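Local coordinates for protein alpha-1,2-Mannosidase (Trichoderma reesei, PDB 1HCU) that probably trims alpha-1,2-linked mannose residues from high-mannose N-glycans as a calcium-dependent glycosidase of family 47, at residues 174-180 with 243-247; 249-253 with 482-486. All blocks are in the same frame, centred on the assembly; numbering follows the deposited sequence.

Contact 1. Residues 174-180 with 243-247; sequences NVAEIGS and LMDSF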
loop_
_atom_site.group_PDB
_atom_site.type_symbol
_atom_site.label_atom_id
_atom_site.label_comp_id
_atom_site.label_asym_id
_atom_site.label_seq_id
_atom_site.Cartn_x
_atom_site.Cartn_y
_atom_site.Cartn_z
ATOM N N ASN A 174 3.096 -0.367 16.539
ATOM C CA ASN A 174 3.605 -1.470 15.724
ATOM C C ASN A 174 4.621 -0.943 14.709
ATOM O O ASN A 174 4.598 0.238 14.357
ATOM C CB ASN A 174 2.465 -2.236 15.007
ATOM C CG ASN A 174 1.606 -1.350 14.103
ATOM O OD1 ASN A 174 0.585 -0.802 14.532
ATOM N ND2 ASN A 174 2.014 -1.215 12.851
ATOM N N VAL A 175 5.511 -1.822 14.252
ATOM C CA VAL A 175 6.554 -1.446 13.308
ATOM C C VAL A 175 6.034 -0.907 11.983
ATOM O O VAL A 175 6.642 -0.013 11.399
ATOM C CB VAL A 175 7.538 -2.630 13.035
ATOM C CG1 VAL A 175 8.224 -3.032 14.333
ATOM C CG2 VAL A 175 6.806 -3.817 12.425
ATOM N N ALA A 176 4.915 -1.426 11.493
ATOM C CA ALA A 176 4.398 -0.902 10.235
ATOM C C ALA A 176 4.046 0.582 10.374
ATOM O O ALA A 176 4.453 1.392 9.548
ATOM C CB ALA A 176 3.177 -1.694 9.777
ATOM N N GLU A 177 3.309 0.946 11.419
ATOM C CA GLU A 177 2.903 2.341 11.598
ATOM C C GLU A 177 4.052 3.277 11.978
ATOM O O GLU A 177 4.019 4.467 11.675
ATOM C CB GLU A 177 1.762 2.423 12.622
ATOM C CG GLU A 177 0.597 1.505 12.240
ATOM C CD GLU A 177 -0.697 1.803 12.973
ATOM O OE1 GLU A 177 -1.497 0.863 13.154
ATOM O OE2 GLU A 177 -0.924 2.972 13.355
ATOM N N ILE A 178 5.070 2.727 12.628
ATOM C CA ILE A 178 6.237 3.499 13.014
ATOM C C ILE A 178 7.163 3.657 11.810
ATOM O O ILE A 178 7.708 4.732 11.567
ATOM C CB ILE A 178 7.048 2.782 14.106
ATOM C CG1 ILE A 178 6.244 2.708 15.404
ATOM C CG2 ILE A 178 8.377 3.497 14.310
ATOM C CD1 ILE A 178 6.909 1.867 16.478
ATOM N N GLY A 179 7.328 2.569 11.059
ATOM C CA GLY A 179 8.216 2.571 9.909
ATOM C C GLY A 179 7.650 2.959 8.557
ATOM O O GLY A 179 8.292 2.729 7.534
ATOM N N SER A 180 6.460 3.549 8.536
ATOM C CA SER A 180 5.860 3.959 7.276
ATOM C C SER A 180 5.651 5.465 7.236
ATOM O O SER A 180 4.733 5.947 6.576
ATOM C CB SER A 180 4.523 3.249 7.064
ATOM O OG SER A 180 4.705 1.857 6.877
ATOM N N LEU A 243 0.256 -4.841 10.326
ATOM C CA LEU A 243 1.124 -4.473 11.442
ATOM C C LEU A 243 2.629 -4.485 11.188
ATOM O O LEU A 243 3.391 -4.042 12.052
ATOM C CB LEU A 243 0.839 -5.368 12.650
ATOM C CG LEU A 243 -0.588 -5.388 13.184
ATOM C CD1 LEU A 243 -0.648 -6.405 14.309
ATOM C CD2 LEU A 243 -1.007 -3.994 13.663
ATOM N N MET A 244 3.069 -4.978 10.030
ATOM C CA MET A 244 4.503 -5.025 9.741
ATOM C C MET A 244 4.867 -4.771 8.281
ATOM O O MET A 244 5.891 -4.146 7.994
ATOM C CB MET A 244 5.076 -6.385 10.186
ATOM C CG MET A 244 6.580 -6.569 9.958
ATOM S SD MET A 244 7.226 -8.089 10.765
ATOM C CE MET A 244 7.316 -7.543 12.495
ATOM N N ASP A 245 4.024 -5.239 7.363
ATOM C CA ASP A 245 4.273 -5.099 5.926
ATOM C C ASP A 245 5.003 -3.852 5.422
ATOM O O ASP A 245 6.127 -3.943 4.925
ATOM C CB ASP A 245 2.962 -5.232 5.141
ATOM C CG ASP A 245 1.832 -4.375 5.720
ATOM O OD1 ASP A 245 2.104 -3.379 6.438
ATOM O OD2 ASP A 245 0.662 -4.708 5.440
ATOM N N SER A 246 4.371 -2.688 5.534
ATOM C CA SER A 246 4.983 -1.473 5.008
ATOM C C SER A 246 6.334 -1.064 5.604
ATOM O O SER A 246 7.026 -0.232 5.026
ATOM C CB SER A 246 3.976 -0.304 5.049
ATOM O OG SER A 246 3.328 -0.172 6.304
ATOM N N PHE A 247 6.718 -1.652 6.740
ATOM C CA PHE A 247 8.017 -1.345 7.350
ATOM C C PHE A 247 9.159 -1.871 6.472
ATOM O O PHE A 247 10.094 -1.135 6.155
ATOM C CB PHE A 247 8.139 -1.964 8.746
ATOM C CG PHE A 247 9.562 -2.080 9.219
ATOM C CD1 PHE A 247 10.208 -3.308 9.216
ATOM C CD2 PHE A 247 10.282 -0.943 9.566
ATOM C CE1 PHE A 247 11.566 -3.405 9.544
ATOM C CE2 PHE A 247 11.633 -1.025 9.894
ATOM C CZ PHE A 247 12.279 -2.258 9.881
#

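Contact 2. Residues 249-253 with 482-486; sequences EYLIK and VFNTE. With CA (calcium ion), chain H.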
loop_
_atom_site.group_PDB
_atom_site.type_symbol
_atom_site.label_atom_id
_atom_site.label_comp_id
_atom_site.label_asym_id
_atom_site.label_seq_id
_atom_site.Cartn_x
_atom_site.Cartn_y
_atom_site.Cartn_z
ATOM N N GLU A 249 8.876 -2.729 3.420
ATOM C CA GLU A 249 8.695 -2.052 2.135
ATOM C C GLU A 249 9.474 -0.735 2.058
ATOM O O GLU A 249 10.213 -0.499 1.098
ATOM C CB GLU A 249 7.194 -1.774 1.891
ATOM C CG GLU A 249 6.827 -1.124 0.541
ATOM C CD GLU A 249 5.339 -0.736 0.448
ATOM O OE1 GLU A 249 4.941 -0.063 -0.537
ATOM O OE2 GLU A 249 4.566 -1.106 1.358
ATOM N N TYR A 250 9.305 0.126 3.058
ATOM C CA TYR A 250 9.973 1.424 3.050
ATOM C C TYR A 250 11.485 1.359 3.221
ATOM O O TYR A 250 12.193 2.303 2.879
ATOM C CB TYR A 250 9.366 2.357 4.109
ATOM C CG TYR A 250 8.134 3.119 3.640
ATOM C CD1 TYR A 250 7.542 4.102 4.446
ATOM C CD2 TYR A 250 7.537 2.837 2.414
ATOM C CE1 TYR A 250 6.379 4.774 4.042
ATOM C CE2 TYR A 250 6.373 3.507 2.000
ATOM C CZ TYR A 250 5.799 4.463 2.816
ATOM O OH TYR A 250 4.631 5.066 2.416
ATOM N N LEU A 251 11.978 0.243 3.741
ATOM C CA LEU A 251 13.406 0.070 3.927
ATOM C C LEU A 251 14.133 0.160 2.585
ATOM O O LEU A 251 15.083 0.934 2.428
ATOM C CB LEU A 251 13.680 -1.282 4.573
ATOM C CG LEU A 251 14.264 -1.360 5.989
ATOM C CD1 LEU A 251 13.760 -0.275 6.899
ATOM C CD2 LEU A 251 13.911 -2.726 6.534
ATOM N N ILE A 252 13.680 -0.623 1.611
ATOM C CA ILE A 252 14.306 -0.608 0.295
ATOM C C ILE A 252 13.885 0.635 -0.492
ATOM O O ILE A 252 14.648 1.137 -1.322
ATOM C CB ILE A 252 13.942 -1.883 -0.509
ATOM C CG1 ILE A 252 14.748 -1.946 -1.811
ATOM C CG2 ILE A 252 12.456 -1.898 -0.800
ATOM C CD1 ILE A 252 16.241 -2.081 -1.610
ATOM N N LYS A 253 12.685 1.147 -0.229
ATOM C CA LYS A 253 12.229 2.329 -0.952
ATOM C C LYS A 253 13.008 3.587 -0.579
ATOM O O LYS A 253 13.166 4.490 -1.402
ATOM C CB LYS A 253 10.722 2.533 -0.767
ATOM C CG LYS A 253 9.901 1.540 -1.587
ATOM C CD LYS A 253 8.416 1.866 -1.593
ATOM C CE LYS A 253 7.649 0.911 -2.503
ATOM N NZ LYS A 253 6.187 1.236 -2.537
ATOM N N VAL A 482 9.362 7.214 -6.822
ATOM C CA VAL A 482 9.224 6.114 -5.878
ATOM C C VAL A 482 7.816 6.108 -5.324
ATOM O O VAL A 482 7.351 7.120 -4.800
ATOM C CB VAL A 482 10.181 6.255 -4.674
ATOM C CG1 VAL A 482 10.180 4.959 -3.860
ATOM C CG2 VAL A 482 11.573 6.590 -5.150
ATOM N N PHE A 483 7.141 4.965 -5.423
ATOM C CA PHE A 483 5.778 4.859 -4.915
ATOM C C PHE A 483 5.756 4.664 -3.399
ATOM O O PHE A 483 6.480 3.817 -2.852
ATOM C CB PHE A 483 5.032 3.693 -5.570
ATOM C CG PHE A 483 4.711 3.899 -7.029
ATOM C CD1 PHE A 483 5.518 3.344 -8.018
ATOM C CD2 PHE A 483 3.578 4.610 -7.415
ATOM C CE1 PHE A 483 5.197 3.491 -9.378
ATOM C CE2 PHE A 483 3.249 4.761 -8.766
ATOM C CZ PHE A 483 4.062 4.199 -9.748
ATOM N N ASN A 484 4.930 5.462 -2.723
ATOM C CA ASN A 484 4.793 5.349 -1.282
ATOM C C ASN A 484 3.846 4.164 -1.108
ATOM O O ASN A 484 3.399 3.585 -2.095
ATOM C CB ASN A 484 4.228 6.653 -0.680
ATOM C CG ASN A 484 2.714 6.642 -0.521
ATOM O OD1 ASN A 484 1.977 6.184 -1.393
ATOM N ND2 ASN A 484 2.247 7.172 0.598
ATOM N N THR A 485 3.533 3.796 0.123
ATOM C CA THR A 485 2.673 2.639 0.338
ATOM C C THR A 485 1.239 2.769 -0.190
ATOM O O THR A 485 0.556 1.771 -0.364
ATOM C CB THR A 485 2.654 2.266 1.831
ATOM O OG1 THR A 485 2.647 0.846 1.952
ATOM C CG2 THR A 485 1.434 2.840 2.529
ATOM N N GLU A 486 0.787 3.991 -0.455
ATOM C CA GLU A 486 -0.574 4.202 -0.955
ATOM C C GLU A 486 -0.509 4.561 -2.443
ATOM O O GLU A 486 -1.323 5.330 -2.956
ATOM C CB GLU A 486 -1.260 5.330 -0.165
ATOM C CG GLU A 486 -2.766 5.453 -0.386
ATOM C CD GLU A 486 -3.579 4.460 0.447
ATOM O OE1 GLU A 486 -2.983 3.562 1.078
ATOM O OE2 GLU A 486 -4.826 4.585 0.461
HETATM CA CA CA H . 0.567 -0.709 0.741
HETATM O O HOH W 1 2.205 -2.756 1.486
HETATM O O HOH W 2 -0.366 0.243 3.258
HETATM O O HOH W 3 -1.241 -2.344 2.074
HETATM O O HOH W 4 -0.787 -1.494 -1.537
#

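Contact 1. Residues 174-180 with 243-247
Ala176 N reaches across to the carbonyl oxygen of Leu243, donating a hydrogen bond of 3.1 Å with an N-H...O angle of 153°. The N-H comes in from above the carbonyl plane, and the methyl of Ala176 lies over the same peptide, its CB 3.3 Å from Met244 N. Beside it Val175 sends CG2 across; CG2 packs 3.7 Å from Met244 CG and also touches Met244 CB, and CE as well because the thioether chain bends at chi3 (-77°) and brings its terminal methyl back alongside. Phe247 lays its CB against Val175 O, and its ring turns an edge to Gly179 CA; Leu208 of helix 196-209 and Val226 of strand 225-227 continue this apolar side. The far end is polar. Ser180 OG donates to Ala176 O at 2.7 Å and meets Ser246 OG at 2.5 Å. Ser246 OG sits between its own backbone N and carbonyl carbon (chi1 49°), which turns it to Ser180 and within weak reach of Asp245 OD1, 3.4 Å away. Ser246 N also bonds to Asp245 OD1, though this bond is modelled so short that its exact length is doubtful. Ser246 thus lies between Ser180 and Asp245, a predicted active-site residue; its one hydroxyl proton has an acceptor on each, so any link to the carboxylate through it is at most weak.

Contact 2. Residues 249-253 with 482-486
Glu249 OE2 is gripped twice: Thr485 OG1 donates to it at 2.8 Å, and water 1, itself a ligand of the calcium ion, donates at 2.9 Å. The threonine hydroxyl arrives on the syn side, somewhat out of the carboxylate plane, with the two side chains crossing at about a right angle. Glu249 OE1 offers its anti lone pair to Lys253 NZ in a salt bridge of 2.7 Å, one helical turn on. Glu249 reaches this far because CG is anti to the backbone N (chi1 -177°) and the rest of the chain is fully extended. Lys253 is equally straight; its aliphatic part slides past Val482 CG1 in the opposite direction, and Lys253 NZ ends 2.6 Å from Phe483 O, above that carbonyl plane. Between these charges and helix 182-192, Tyr250 brings its OH to Thr485 N, accepting a nearly straight bond (2.8 Å, 173°) with the N-H in the ring plane. Next to it Asn484 OD1 accepts from Glu486 N, forming an Asx turn that shapes the loop after the strand. Thr485 is thereby held at both N and OG1, and it chelates the calcium through O at 2.7 Å and OG1 at 2.9 Å; waters 1 to 4 are the other ligands. An alanine in place of Glu249 would probably leave Lys253 without its charged mate and let the Thr485 hydroxyl and water 1 drift. Because its O-H is donated in a hydrogen bond to Glu249 OE2, Thr485 OG1 can turn its oxygen to the metal, and Glu249 is a second-shell residue whose negative charge is likely to favour the bound cation.

How the contacts relate
Both contacts draw on helix 245-257: contact 1 uses its N-terminal end and contact 2 the turns that follow, and their centres lie 11 Å apart. Along the chain they come in series, contact 1 closing before contact 2 opens, and contact 2 then spans 228 residues to reach the hairpin of strands 481-483 and 489-491 near the C-terminus. They touch directly, Tyr250 CE1 lying 3.2 Å from Ser180 O and Ser246 CB 3.6 Å from Thr485 OG1. One helix of the family 47 catalytic domain thus carries a predicted active-site aspartate near its N-terminal end and second-shell support for the calcium one turn later, placing the two sites side by side.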